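Local coordinates for phage-related protein (Bordetella bronchiseptica RB50, PDB 3BJQ), which probably serves as a major capsid protein that assembles into the shell of a phage head, at residues E[89-94]-E[109-114]; E[15-20]-E[273-278]; E[266-271]-E[291-296]; E[26-31]-E[224-229]; E[261-266]-E[297-302]. One frame throughout, in Å; residues are numbered along the deposited sequence.

Contact 1 of 5, residues E[89-94]-E[109-114]; sequences AKVPRE and ARSVNT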
# COMPACT_ATOMS: atom_id res chain seq x y z
N ALA E 89 8.33 32.63 14.40
CA ALA E 89 6.95 32.32 14.76
C ALA E 89 6.92 31.89 16.23
O ALA E 89 7.86 31.27 16.71
CB ALA E 89 6.46 31.20 13.88
N LYS E 90 5.82 32.17 16.92
CA LYS E 90 5.72 31.98 18.36
C LYS E 90 4.39 31.36 18.72
O LYS E 90 3.35 31.81 18.27
CB LYS E 90 5.85 33.36 19.03
CG LYS E 90 5.69 33.43 20.51
CD LYS E 90 6.14 34.81 21.05
CE LYS E 90 5.33 35.97 20.45
NZ LYS E 90 3.85 35.78 20.67
N VAL E 91 4.45 30.29 19.51
CA VAL E 91 3.25 29.70 20.07
C VAL E 91 3.30 29.89 21.57
O VAL E 91 4.08 29.21 22.25
CB VAL E 91 3.11 28.19 19.72
CG1 VAL E 91 1.95 27.60 20.49
CG2 VAL E 91 2.89 28.00 18.26
N PRO E 92 2.50 30.83 22.09
CA PRO E 92 2.51 31.10 23.52
C PRO E 92 1.90 29.96 24.32
O PRO E 92 0.98 29.28 23.85
CB PRO E 92 1.66 32.39 23.65
CG PRO E 92 0.85 32.48 22.49
CD PRO E 92 1.51 31.67 21.39
N ARG E 93 2.39 29.77 25.54
CA ARG E 93 1.91 28.65 26.36
C ARG E 93 0.43 28.77 26.72
O ARG E 93 -0.23 27.74 26.91
CB ARG E 93 2.74 28.50 27.63
CG ARG E 93 2.69 29.69 28.49
CD ARG E 93 3.30 29.42 29.79
NE ARG E 93 3.22 30.60 30.62
CZ ARG E 93 3.60 30.63 31.89
NH1 ARG E 93 4.08 29.53 32.46
NH2 ARG E 93 3.49 31.75 32.59
N GLU E 94 -0.10 30.00 26.76
CA GLU E 94 -1.49 30.23 27.16
C GLU E 94 -2.46 29.64 26.16
O GLU E 94 -3.60 29.40 26.50
CB GLU E 94 -1.79 31.71 27.49
CG GLU E 94 -0.85 32.79 26.95
CD GLU E 94 0.53 32.82 27.63
OE1 GLU E 94 0.61 32.88 28.88
OE2 GLU E 94 1.54 32.80 26.88
N ALA E 109 1.44 25.71 12.67
CA ALA E 109 1.06 26.24 11.37
C ALA E 109 0.52 27.65 11.50
O ALA E 109 0.92 28.53 10.76
CB ALA E 109 0.03 25.33 10.69
N ARG E 110 -0.37 27.88 12.46
CA ARG E 110 -0.93 29.21 12.71
C ARG E 110 0.12 30.26 13.06
O ARG E 110 0.10 31.38 12.57
CB ARG E 110 -1.98 29.14 13.81
CG ARG E 110 -3.26 28.50 13.35
CD ARG E 110 -4.16 28.00 14.50
NE ARG E 110 -5.49 27.68 13.97
CZ ARG E 110 -5.74 26.65 13.17
NH1 ARG E 110 -4.78 25.81 12.82
NH2 ARG E 110 -6.98 26.45 12.70
N SER E 111 1.05 29.88 13.93
CA SER E 111 2.14 30.79 14.31
C SER E 111 3.00 31.16 13.10
O SER E 111 3.47 32.29 12.99
CB SER E 111 3.02 30.14 15.38
OG SER E 111 3.81 29.09 14.82
N VAL E 112 3.18 30.21 12.19
CA VAL E 112 4.01 30.42 11.00
C VAL E 112 3.33 31.35 9.99
O VAL E 112 4.00 32.20 9.38
CB VAL E 112 4.37 29.06 10.33
CG1 VAL E 112 4.86 29.27 8.90
CG2 VAL E 112 5.43 28.34 11.19
N ASN E 113 2.02 31.18 9.82
CA ASN E 113 1.23 32.06 8.98
C ASN E 113 1.43 33.53 9.30
O ASN E 113 1.48 34.36 8.41
CB ASN E 113 -0.26 31.72 9.13
CG ASN E 113 -0.66 30.45 8.39
OD1 ASN E 113 0.07 29.94 7.54
ND2 ASN E 113 -1.82 29.95 8.72
N THR E 114 1.49 33.85 10.58
CA THR E 114 1.68 35.19 11.05
C THR E 114 2.92 35.83 10.45
O THR E 114 2.84 36.94 9.87
CB THR E 114 1.78 35.17 12.58
OG1 THR E 114 0.52 34.72 13.09
CG2 THR E 114 2.16 36.53 13.17
O HOH W 1 4.04 33.78 15.06
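S111 on helix 105-131 turns its side chain onto A89, K90 and V91 of strand 87-92, and the contact shows how two small residues, S111 and A89, allow a helix to lie close to a strand. The strand axis of 89-92 passes 6.7 Å from that of the helix segment 109-114. Beginning at the root, CB of S111 rests 3.4 Å from O of K90 and also meets the CG2 methyl of V91. One bond further on, OG is set between the backbone N and the carbonyl carbon (chi1 72°), which brings it between two methyl groups: CB of A89 at 3.5 Å and CG2 of V91 at 3.7 Å. Its hydrogen-bond partner is O of G108, three residues earlier in the same helix. A89 replies with its CB methyl, 3.3 Å from O of S111 and more loosely against CG2 of V112. One water completes the join, accepting from N of K90 at 3.0 Å and donating to O of S111 at 2.6 Å. The side chain of K90 starts away from the helix and ends in a salt bridge to D72 of the second subunit. With no direct hydrogen bond across, the chemistry implies that close van der Waals contact, much of it carbon against backbone carbonyl, and one bridging water join strand to helix, while the serine hydroxyl is satisfied within its own helix.

Contact 2 of 5, residues E[15-20]-E[273-278]; sequences PILSTH and PLVEVP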
# COMPACT_ATOMS: atom_id res chain seq x y z
N PRO E 15 9.79 19.37 8.20
CA PRO E 15 9.32 19.21 6.84
C PRO E 15 7.83 19.41 6.67
O PRO E 15 7.39 19.81 5.60
CB PRO E 15 9.70 17.76 6.50
CG PRO E 15 9.82 17.08 7.77
CD PRO E 15 10.23 18.09 8.79
N ILE E 16 7.05 19.09 7.70
CA ILE E 16 5.60 19.24 7.62
C ILE E 16 5.23 20.72 7.63
O ILE E 16 4.43 21.17 6.83
CB ILE E 16 4.88 18.52 8.78
CG1 ILE E 16 4.94 16.99 8.58
CG2 ILE E 16 3.45 18.98 8.89
CD1 ILE E 16 6.25 16.37 8.96
N LEU E 17 5.82 21.48 8.54
CA LEU E 17 5.52 22.91 8.58
C LEU E 17 6.12 23.65 7.37
O LEU E 17 5.54 24.62 6.89
CB LEU E 17 5.93 23.53 9.91
CG LEU E 17 5.05 23.21 11.13
CD1 LEU E 17 5.67 23.84 12.37
CD2 LEU E 17 3.64 23.74 10.92
N SER E 18 7.25 23.17 6.85
CA SER E 18 7.84 23.71 5.63
C SER E 18 6.92 23.48 4.43
O SER E 18 6.70 24.39 3.63
CB SER E 18 9.20 23.09 5.40
OG SER E 18 10.08 23.53 6.42
N THR E 19 6.37 22.28 4.32
CA THR E 19 5.40 22.00 3.28
C THR E 19 4.19 22.92 3.44
O THR E 19 3.70 23.51 2.48
CB THR E 19 5.01 20.53 3.29
OG1 THR E 19 6.18 19.77 2.99
CG2 THR E 19 3.88 20.21 2.28
N HIS E 20 3.72 23.07 4.67
CA HIS E 20 2.62 24.02 4.91
C HIS E 20 2.96 25.46 4.46
O HIS E 20 2.15 26.10 3.80
CB HIS E 20 2.19 23.99 6.37
CG HIS E 20 1.21 25.06 6.73
ND1 HIS E 20 -0.15 24.88 6.60
CD2 HIS E 20 1.39 26.33 7.18
CE1 HIS E 20 -0.77 25.99 6.97
NE2 HIS E 20 0.14 26.88 7.32
N PRO E 273 10.10 28.90 1.29
CA PRO E 273 10.19 29.05 2.73
C PRO E 273 10.49 27.78 3.49
O PRO E 273 9.98 26.72 3.13
CB PRO E 273 8.78 29.53 3.10
CG PRO E 273 7.92 28.96 2.07
CD PRO E 273 8.71 29.04 0.82
N LEU E 274 11.31 27.92 4.54
CA LEU E 274 11.66 26.83 5.45
C LEU E 274 11.20 27.19 6.86
O LEU E 274 11.29 28.32 7.25
CB LEU E 274 13.18 26.63 5.52
CG LEU E 274 14.03 26.28 4.30
CD1 LEU E 274 15.51 26.54 4.62
CD2 LEU E 274 13.80 24.83 3.81
N VAL E 275 10.71 26.20 7.60
CA VAL E 275 10.38 26.35 9.02
C VAL E 275 11.28 25.38 9.78
O VAL E 275 11.39 24.20 9.41
CB VAL E 275 8.93 26.00 9.31
CG1 VAL E 275 8.63 26.22 10.77
CG2 VAL E 275 7.99 26.84 8.42
N GLU E 276 11.91 25.89 10.83
CA GLU E 276 12.80 25.12 11.70
C GLU E 276 12.05 24.45 12.85
O GLU E 276 10.98 24.93 13.29
CB GLU E 276 13.87 26.03 12.29
CG GLU E 276 14.75 26.70 11.24
CD GLU E 276 15.65 27.81 11.80
OE1 GLU E 276 16.13 27.68 12.97
OE2 GLU E 276 15.85 28.83 11.08
N VAL E 277 12.61 23.35 13.35
CA VAL E 277 12.06 22.67 14.52
C VAL E 277 11.99 23.70 15.66
O VAL E 277 12.87 24.57 15.75
CB VAL E 277 12.92 21.46 14.93
CG1 VAL E 277 12.86 20.38 13.88
CG2 VAL E 277 14.37 21.88 15.21
N PRO E 278 10.92 23.67 16.46
CA PRO E 278 10.81 24.68 17.51
C PRO E 278 11.75 24.49 18.67
O PRO E 278 12.21 23.38 18.90
CB PRO E 278 9.38 24.51 18.02
CG PRO E 278 9.01 23.11 17.69
CD PRO E 278 9.75 22.77 16.43
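Helix-on-strand packing tied by one hydroxyl is the kind of contact that L17 and S18 make with V275, where the N-terminal helix 15-22 meets the beginning of strand 274-281. The polar tie is nearly straight: N of V275 donates to OG of S18 over 3.0 Å with an angle of 174° at the hydrogen. With OG turned anti to the carbonyl carbon (chi1 -67°), the hydroxyl also stays within reach of O of D14, four residues earlier, to which it is hydrogen-bonded. Next to this bond runs the apolar half of the contact. CG1 of V275 touches CB of L17 at 3.9 Å and CD1 of L17 at 4.1 Å, the two side chains crossing at a slant, while CG2 of V275 reaches the helix backbone, 3.6 Å from O of L17. Y289 of strand 286-299 packs against both side chains, and helix 105-131 adds A109 against L17 and V112 against V275. The hydroxyl of S18 thus accepts a hydrogen bond from N of V275 and donates one to O of D14, just before the helix, implying that both the buried hydroxyl and this strand amide have partners within a buried junction.

Contact 3 of 5, residues E[266-271]-E[291-296]; sequences TYQIEG and VSDDNT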
# COMPACT_ATOMS: atom_id res chain seq x y z
N THR E 266 11.11 37.04 -8.61
CA THR E 266 11.47 37.11 -7.20
C THR E 266 12.61 36.08 -7.04
O THR E 266 12.41 34.87 -7.09
CB THR E 266 10.24 36.86 -6.25
OG1 THR E 266 9.28 37.93 -6.37
CG2 THR E 266 10.67 36.74 -4.81
N TYR E 267 13.84 36.57 -6.94
CA TYR E 267 15.01 35.73 -6.71
C TYR E 267 14.85 35.18 -5.31
O TYR E 267 14.79 35.96 -4.35
CB TYR E 267 16.31 36.57 -6.84
CG TYR E 267 16.81 36.76 -8.26
CD1 TYR E 267 15.93 36.82 -9.34
CD2 TYR E 267 18.15 36.94 -8.52
CE1 TYR E 267 16.38 36.99 -10.64
CE2 TYR E 267 18.61 37.14 -9.83
CZ TYR E 267 17.72 37.14 -10.88
OH TYR E 267 18.16 37.33 -12.16
N GLN E 268 14.75 33.86 -5.17
CA GLN E 268 14.44 33.26 -3.88
C GLN E 268 15.34 32.10 -3.60
O GLN E 268 15.53 31.24 -4.45
CB GLN E 268 12.99 32.79 -3.82
CG GLN E 268 12.58 32.35 -2.42
CD GLN E 268 11.10 32.50 -2.16
OE1 GLN E 268 10.56 33.61 -2.23
NE2 GLN E 268 10.42 31.39 -1.85
N ILE E 269 15.92 32.07 -2.40
CA ILE E 269 16.83 30.97 -2.08
C ILE E 269 16.12 29.63 -2.22
O ILE E 269 15.01 29.45 -1.74
CB ILE E 269 17.41 31.12 -0.66
CG1 ILE E 269 18.23 32.40 -0.57
CG2 ILE E 269 18.23 29.91 -0.33
CD1 ILE E 269 19.44 32.47 -1.54
N GLU E 270 16.79 28.67 -2.86
CA GLU E 270 16.18 27.37 -3.15
C GLU E 270 15.72 26.69 -1.86
O GLU E 270 16.44 26.65 -0.88
CB GLU E 270 17.17 26.48 -3.90
CG GLU E 270 16.54 25.24 -4.54
CD GLU E 270 17.54 24.40 -5.34
OE1 GLU E 270 18.78 24.65 -5.25
OE2 GLU E 270 17.07 23.48 -6.07
N GLY E 271 14.49 26.19 -1.86
CA GLY E 271 13.95 25.51 -0.69
C GLY E 271 13.13 26.40 0.22
O GLY E 271 12.32 25.90 1.00
N VAL E 291 11.57 30.91 10.94
CA VAL E 291 10.97 30.87 9.60
C VAL E 291 11.85 31.72 8.66
O VAL E 291 12.16 32.89 8.94
CB VAL E 291 9.55 31.42 9.59
CG1 VAL E 291 8.95 31.30 8.18
CG2 VAL E 291 8.72 30.68 10.62
N SER E 292 12.27 31.12 7.55
CA SER E 292 13.14 31.75 6.59
C SER E 292 12.49 31.75 5.22
O SER E 292 12.06 30.73 4.77
CB SER E 292 14.46 30.98 6.56
OG SER E 292 15.27 31.30 7.69
N ASP E 293 12.44 32.92 4.58
CA ASP E 293 11.96 33.03 3.20
C ASP E 293 12.71 34.17 2.52
O ASP E 293 12.13 35.22 2.22
CB ASP E 293 10.45 33.24 3.14
CG ASP E 293 9.89 32.93 1.78
OD1 ASP E 293 10.75 32.74 0.88
OD2 ASP E 293 8.64 32.86 1.60
N ASP E 294 14.00 33.94 2.28
CA ASP E 294 14.93 34.96 1.83
C ASP E 294 14.79 35.14 0.33
O ASP E 294 14.96 34.20 -0.44
CB ASP E 294 16.38 34.56 2.18
CG ASP E 294 16.67 34.59 3.69
OD1 ASP E 294 16.03 35.38 4.42
OD2 ASP E 294 17.58 33.85 4.12
N ASN E 295 14.44 36.35 -0.07
CA ASN E 295 14.11 36.63 -1.45
C ASN E 295 14.32 38.10 -1.77
O ASN E 295 14.47 38.93 -0.88
CB ASN E 295 12.64 36.26 -1.72
CG ASN E 295 11.65 37.26 -1.10
OD1 ASN E 295 11.19 38.19 -1.78
ND2 ASN E 295 11.32 37.07 0.19
N THR E 296 14.38 38.40 -3.06
CA THR E 296 14.37 39.78 -3.52
C THR E 296 13.77 39.83 -4.93
O THR E 296 14.18 39.05 -5.77
CB THR E 296 15.81 40.41 -3.50
OG1 THR E 296 15.69 41.84 -3.46
CG2 THR E 296 16.64 40.00 -4.71
O HOH W 2 7.61 32.49 -0.76
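Y267 and T296 face each other as an antiparallel hydrogen-bonded pair, each amide donating to the other's carbonyl. The N of T296 reaches O of Y267 at 2.8 Å in the carbonyl plane, whereas N of Y267 comes to O of T296 tilted by 34° from that plane. A third rung follows at I269, whose N donates to O of D294 at 3.0 Å and lies almost on the extension of the carbonyl bond; CG1 of I269 runs beside CB of D294. Between these rungs Q268 and N295 form the non-hydrogen-bonded pair and share a sheet face. There OE1 of Q268 sits 3.4 Å from CB of N295, and OD1 of N295 meets the CG2 methyl of T266, also at 3.4 Å. The N295 amide is held by its ND2, which donates to O of D293 at 2.9 Å in the amide's own plane. The carboxylate of D293 stands 86° from the amide plane of Q268, and a water accepting from NE2 of Q268 lies 2.6 Å from OD2 of D293. Further out, NE2 of Q268 is fixed by O of H272 and its OE1 is hydrogen-bonded to a tetraethylene glycol, probably from the crystallisation liquor, while Y43 and S85 hold the carboxylate of D294. Such alternation of hydrogen-bonded and non-hydrogen-bonded pairs marks an antiparallel ladder, here ending where strand 286-299 is interrupted at D293 and D294.

Contact 4 of 5, residues E[26-31]-E[224-229]; sequences QSTLIG and VGTARV. With PG4 (tetraethylene glycol), chain V.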
# COMPACT_ATOMS: atom_id res chain seq x y z
N GLN E 26 -1.75 34.31 -0.61
CA GLN E 26 -2.39 35.57 -0.30
C GLN E 26 -2.94 36.05 -1.64
O GLN E 26 -2.25 36.72 -2.39
CB GLN E 26 -1.38 36.56 0.27
CG GLN E 26 -1.14 36.45 1.76
CD GLN E 26 -2.21 37.12 2.59
OE1 GLN E 26 -3.08 37.82 2.08
NE2 GLN E 26 -2.14 36.93 3.89
N SER E 27 -4.18 35.67 -1.93
CA SER E 27 -4.77 35.91 -3.24
C SER E 27 -4.96 37.38 -3.64
O SER E 27 -5.01 37.68 -4.82
CB SER E 27 -6.11 35.18 -3.32
OG SER E 27 -7.02 35.78 -2.40
N THR E 28 -5.05 38.30 -2.68
CA THR E 28 -5.22 39.70 -3.02
C THR E 28 -3.88 40.45 -3.20
O THR E 28 -3.88 41.62 -3.62
CB THR E 28 -6.13 40.45 -2.02
OG1 THR E 28 -5.43 40.70 -0.79
CG2 THR E 28 -7.42 39.68 -1.79
N LEU E 29 -2.76 39.79 -2.87
CA LEU E 29 -1.44 40.35 -3.13
C LEU E 29 -1.03 39.91 -4.53
O LEU E 29 -1.16 38.74 -4.88
CB LEU E 29 -0.43 39.91 -2.08
CG LEU E 29 -0.77 40.25 -0.62
CD1 LEU E 29 0.38 39.85 0.25
CD2 LEU E 29 -1.06 41.71 -0.43
N ILE E 30 -0.54 40.84 -5.34
CA ILE E 30 -0.30 40.57 -6.75
C ILE E 30 1.18 40.67 -7.17
O ILE E 30 1.49 40.46 -8.34
CB ILE E 30 -1.20 41.46 -7.65
CG1 ILE E 30 -0.92 42.95 -7.39
CG2 ILE E 30 -2.69 41.13 -7.38
CD1 ILE E 30 -1.20 43.85 -8.55
N GLY E 31 2.09 40.94 -6.23
CA GLY E 31 3.52 41.08 -6.54
C GLY E 31 4.12 39.92 -7.29
O GLY E 31 4.88 40.11 -8.24
N VAL E 224 -5.38 43.42 -9.88
CA VAL E 224 -5.69 44.68 -9.24
C VAL E 224 -4.83 44.89 -7.99
O VAL E 224 -4.81 44.05 -7.10
CB VAL E 224 -7.16 44.76 -8.82
CG1 VAL E 224 -7.47 46.17 -8.27
CG2 VAL E 224 -8.08 44.41 -10.03
N GLY E 225 -4.17 46.05 -7.94
CA GLY E 225 -3.31 46.42 -6.81
C GLY E 225 -4.11 47.04 -5.71
O GLY E 225 -4.29 48.25 -5.70
N THR E 226 -4.54 46.21 -4.76
CA THR E 226 -5.44 46.63 -3.68
C THR E 226 -4.75 46.90 -2.33
O THR E 226 -5.29 47.63 -1.50
CB THR E 226 -6.56 45.59 -3.48
OG1 THR E 226 -5.97 44.31 -3.26
CG2 THR E 226 -7.49 45.51 -4.72
N ALA E 227 -3.56 46.32 -2.11
CA ALA E 227 -2.90 46.38 -0.80
C ALA E 227 -2.67 47.81 -0.39
O ALA E 227 -2.41 48.67 -1.22
CB ALA E 227 -1.57 45.58 -0.79
N ARG E 228 -2.79 48.05 0.91
CA ARG E 228 -2.55 49.33 1.51
C ARG E 228 -1.63 49.17 2.68
O ARG E 228 -1.51 48.08 3.24
CB ARG E 228 -3.87 49.94 1.98
CG ARG E 228 -4.88 50.12 0.86
CD ARG E 228 -5.66 51.38 0.98
NE ARG E 228 -6.92 51.20 1.64
CZ ARG E 228 -7.68 52.20 2.09
NH1 ARG E 228 -7.28 53.47 1.98
NH2 ARG E 228 -8.84 51.93 2.68
N VAL E 229 -0.95 50.26 3.02
CA VAL E 229 -0.06 50.29 4.16
C VAL E 229 -0.30 51.55 4.93
O VAL E 229 -0.69 52.57 4.35
CB VAL E 229 1.44 50.20 3.78
CG1 VAL E 229 1.83 48.75 3.46
CG2 VAL E 229 1.76 51.13 2.64
O1 PG4 V . -3.73 38.42 5.65
C1 PG4 V . -5.01 38.49 5.02
C2 PG4 V . -5.43 39.89 4.62
O2 PG4 V . -4.34 40.57 3.99
C3 PG4 V . -4.63 41.11 2.70
C4 PG4 V . -3.56 42.13 2.38
O3 PG4 V . -3.93 43.32 3.05
C5 PG4 V . -2.92 44.34 3.05
C6 PG4 V . -3.55 45.69 3.36
O4 PG4 V . -4.78 46.03 2.67
C7 PG4 V . -5.22 45.32 1.48
C8 PG4 V . -6.40 44.35 1.66
O5 PG4 V . -7.62 44.87 1.10
O HOH W 3 -2.35 44.07 -3.81
O HOH W 4 -4.71 43.37 -0.87
O HOH W 5 -5.75 42.10 -5.66
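A type I beta turn from Q26 to L29, closed by N of L29 on O of Q26, lies against the interrupted middle of strand 221-230, with T28 opposite T226 and I30 beside G225. Water does most of the polar work. One molecule donates to O of T28 and accepts from N of A227 at 3.1 Å; a second links the two threonine hydroxyls, 2.8 Å from OG1 of T28 and 2.9 Å from OG1 of T226; a third donates to O of T28 and, at 2.6 Å, to O of V224. The carbonyl of T28 is gripped by two waters. The strand belongs to a six-stranded mixed sheet, while the turn leans on helix 105-131, whose E124 accepts from N of I30 and N of G31; this is consistent with an HK97-like capsid fold, which has a long spine helix. Van der Waals contacts flank the waters. I30 has CG1 between its backbone N and carbonyl carbon (chi1 60°), which leaves CD1 3.7 Å from N of G225 and CG2 3.6 Å from O of V224. CD2 of L29 makes apolar contact with CB of A227 at 3.9 Å. A tetraethylene glycol, probably from the crystallisation liquor, runs past the turn toward the second subunit, whose Y58 also binds it: NE2 of Q26 donates to its O1 at 2.8 Å, and N of R228 bonds weakly to O4.

Contact 5 of 5, residues E[261-266]-E[297-302]; sequences PSFGYT and PALSGM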
# COMPACT_ATOMS: atom_id res chain seq x y z
N PRO E 261 13.74 34.66 -20.41
CA PRO E 261 13.25 36.02 -20.65
C PRO E 261 11.85 36.31 -20.14
O PRO E 261 10.86 35.63 -20.50
CB PRO E 261 13.39 36.18 -22.16
CG PRO E 261 14.53 35.36 -22.50
CD PRO E 261 14.46 34.16 -21.59
N SER E 262 11.79 37.33 -19.29
CA SER E 262 10.58 37.80 -18.66
C SER E 262 10.83 39.18 -18.07
O SER E 262 11.99 39.58 -17.93
CB SER E 262 10.14 36.82 -17.55
OG SER E 262 8.76 36.97 -17.24
N PHE E 263 9.77 39.91 -17.74
CA PHE E 263 9.91 41.22 -17.10
C PHE E 263 10.68 41.17 -15.78
O PHE E 263 11.53 42.02 -15.50
CB PHE E 263 8.53 41.85 -16.83
CG PHE E 263 8.58 43.07 -15.93
CD1 PHE E 263 8.95 44.30 -16.43
CD2 PHE E 263 8.26 42.96 -14.58
CE1 PHE E 263 9.03 45.40 -15.60
CE2 PHE E 263 8.34 44.05 -13.76
CZ PHE E 263 8.72 45.27 -14.27
N GLY E 264 10.35 40.20 -14.94
CA GLY E 264 10.99 40.12 -13.61
C GLY E 264 10.77 38.82 -12.89
O GLY E 264 10.00 37.97 -13.31
N TYR E 265 11.49 38.67 -11.77
CA TYR E 265 11.44 37.48 -10.95
C TYR E 265 11.64 37.86 -9.51
O TYR E 265 12.26 38.87 -9.22
CB TYR E 265 12.59 36.52 -11.32
CG TYR E 265 12.37 35.85 -12.65
CD1 TYR E 265 11.41 34.85 -12.78
CD2 TYR E 265 13.08 36.25 -13.78
CE1 TYR E 265 11.18 34.25 -14.03
CE2 TYR E 265 12.85 35.65 -15.04
CZ TYR E 265 11.91 34.66 -15.15
OH TYR E 265 11.66 34.06 -16.38
N THR E 266 11.11 37.04 -8.61
CA THR E 266 11.47 37.11 -7.20
C THR E 266 12.61 36.08 -7.04
O THR E 266 12.41 34.87 -7.09
CB THR E 266 10.24 36.86 -6.25
OG1 THR E 266 9.28 37.93 -6.37
CG2 THR E 266 10.67 36.74 -4.81
N PRO E 297 12.74 40.66 -5.14
CA PRO E 297 12.28 40.97 -6.50
C PRO E 297 13.36 41.66 -7.33
O PRO E 297 14.10 42.48 -6.81
CB PRO E 297 11.12 41.95 -6.27
CG PRO E 297 10.65 41.64 -4.88
CD PRO E 297 11.88 41.30 -4.12
N ALA E 298 13.43 41.33 -8.62
CA ALA E 298 14.44 41.87 -9.51
C ALA E 298 13.77 42.15 -10.87
O ALA E 298 13.02 41.32 -11.37
CB ALA E 298 15.57 40.89 -9.66
N LEU E 299 14.03 43.32 -11.44
CA LEU E 299 13.55 43.65 -12.77
C LEU E 299 14.64 43.12 -13.70
O LEU E 299 15.77 43.54 -13.62
CB LEU E 299 13.34 45.17 -12.91
CG LEU E 299 12.33 45.60 -13.98
CD1 LEU E 299 11.92 47.06 -13.81
CD2 LEU E 299 12.86 45.36 -15.34
N SER E 300 14.31 42.14 -14.53
CA SER E 300 15.28 41.55 -15.44
C SER E 300 15.07 42.03 -16.87
O SER E 300 16.03 42.14 -17.60
CB SER E 300 15.23 40.00 -15.35
OG SER E 300 13.90 39.50 -15.40
N GLY E 301 13.83 42.33 -17.26
CA GLY E 301 13.51 42.68 -18.65
C GLY E 301 12.62 43.91 -18.79
O GLY E 301 11.42 43.80 -18.99
N MSE E 302 13.25 45.08 -18.74
CA MSE E 302 12.54 46.37 -18.84
C MSE E 302 11.69 46.49 -20.10
O MSE E 302 10.57 46.98 -20.05
CB MSE E 302 13.53 47.53 -18.76
CG MSE E 302 12.88 48.92 -18.90
SE MSE E 302 12.75 49.49 -20.74
CE MSE E 302 14.73 49.63 -21.01
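The carbonyl oxygen of F263 is gripped by two successive amides just beyond the end of strand 286-299, N of S300 and N of G301, each at 2.9 Å. Both arrive from the same face of the carbonyl plane, that of G301 from well above it and that of S300 tilted by 30°. Two consecutive N-H groups converging on one opposing carbonyl are the pattern of a classic beta bulge, found here where strand 286-299 ends. OG of S300 donates to the neighbouring carbonyl, O of S262, at 3.2 Å, again from above the carbonyl plane, and it also stands near CD2 of the Y265 ring. Further along strand 264-269 the ladder becomes regular. Y265 and A298 form the hydrogen-bonded pair: N of A298 reaches O of Y265 at 2.8 Å, nearly in line with the carbonyl bond, beyond its oxygen, and N of Y265 returns to O of A298 at 3.1 Å. G264 with L299 and T266 with P297 are the non-hydrogen-bonded pairs; the latter brings the two CA atoms to 4.0 Å. On the side of L299 the phenyl ring of F263 supplies the apolar seal. Its CG is anti to the backbone N (chi1 168°), which swings the ring back over the partner strand, with CZ 3.6 Å from CG of L299. W246 and F35 each meet this ring edge-to-face, and OH of Y265 is hydrogen-bonded to O of E260. The chemistry implies a strand end where one carbonyl serves two N-H groups and its neighbour takes the serine hydroxyl, while an aromatic ring and a leucine cover one flank.

In the fold
From the N terminus, contact 2 opens first at helix 15-22 and contact 4 soon after at 26-31. Contact 1 opens and closes within both, bringing strand 87-92 to helix 105-131. Contact 4 closes next, at 224-229, joining the N-terminal turn to the six-stranded sheet. Contacts 5 and 3 then open in succession, sharing T266 on strand 264-269. Contact 2 closes at 273-278 while they are still open and so crosses both; contact 3 closes before contact 5, within its loop. Contacts 1, 2, 3 and 5 all reach the five-stranded sheet. Contacts 1 and 2 touch through H20 and N113, and contacts 2 and 3 through L274 and S292.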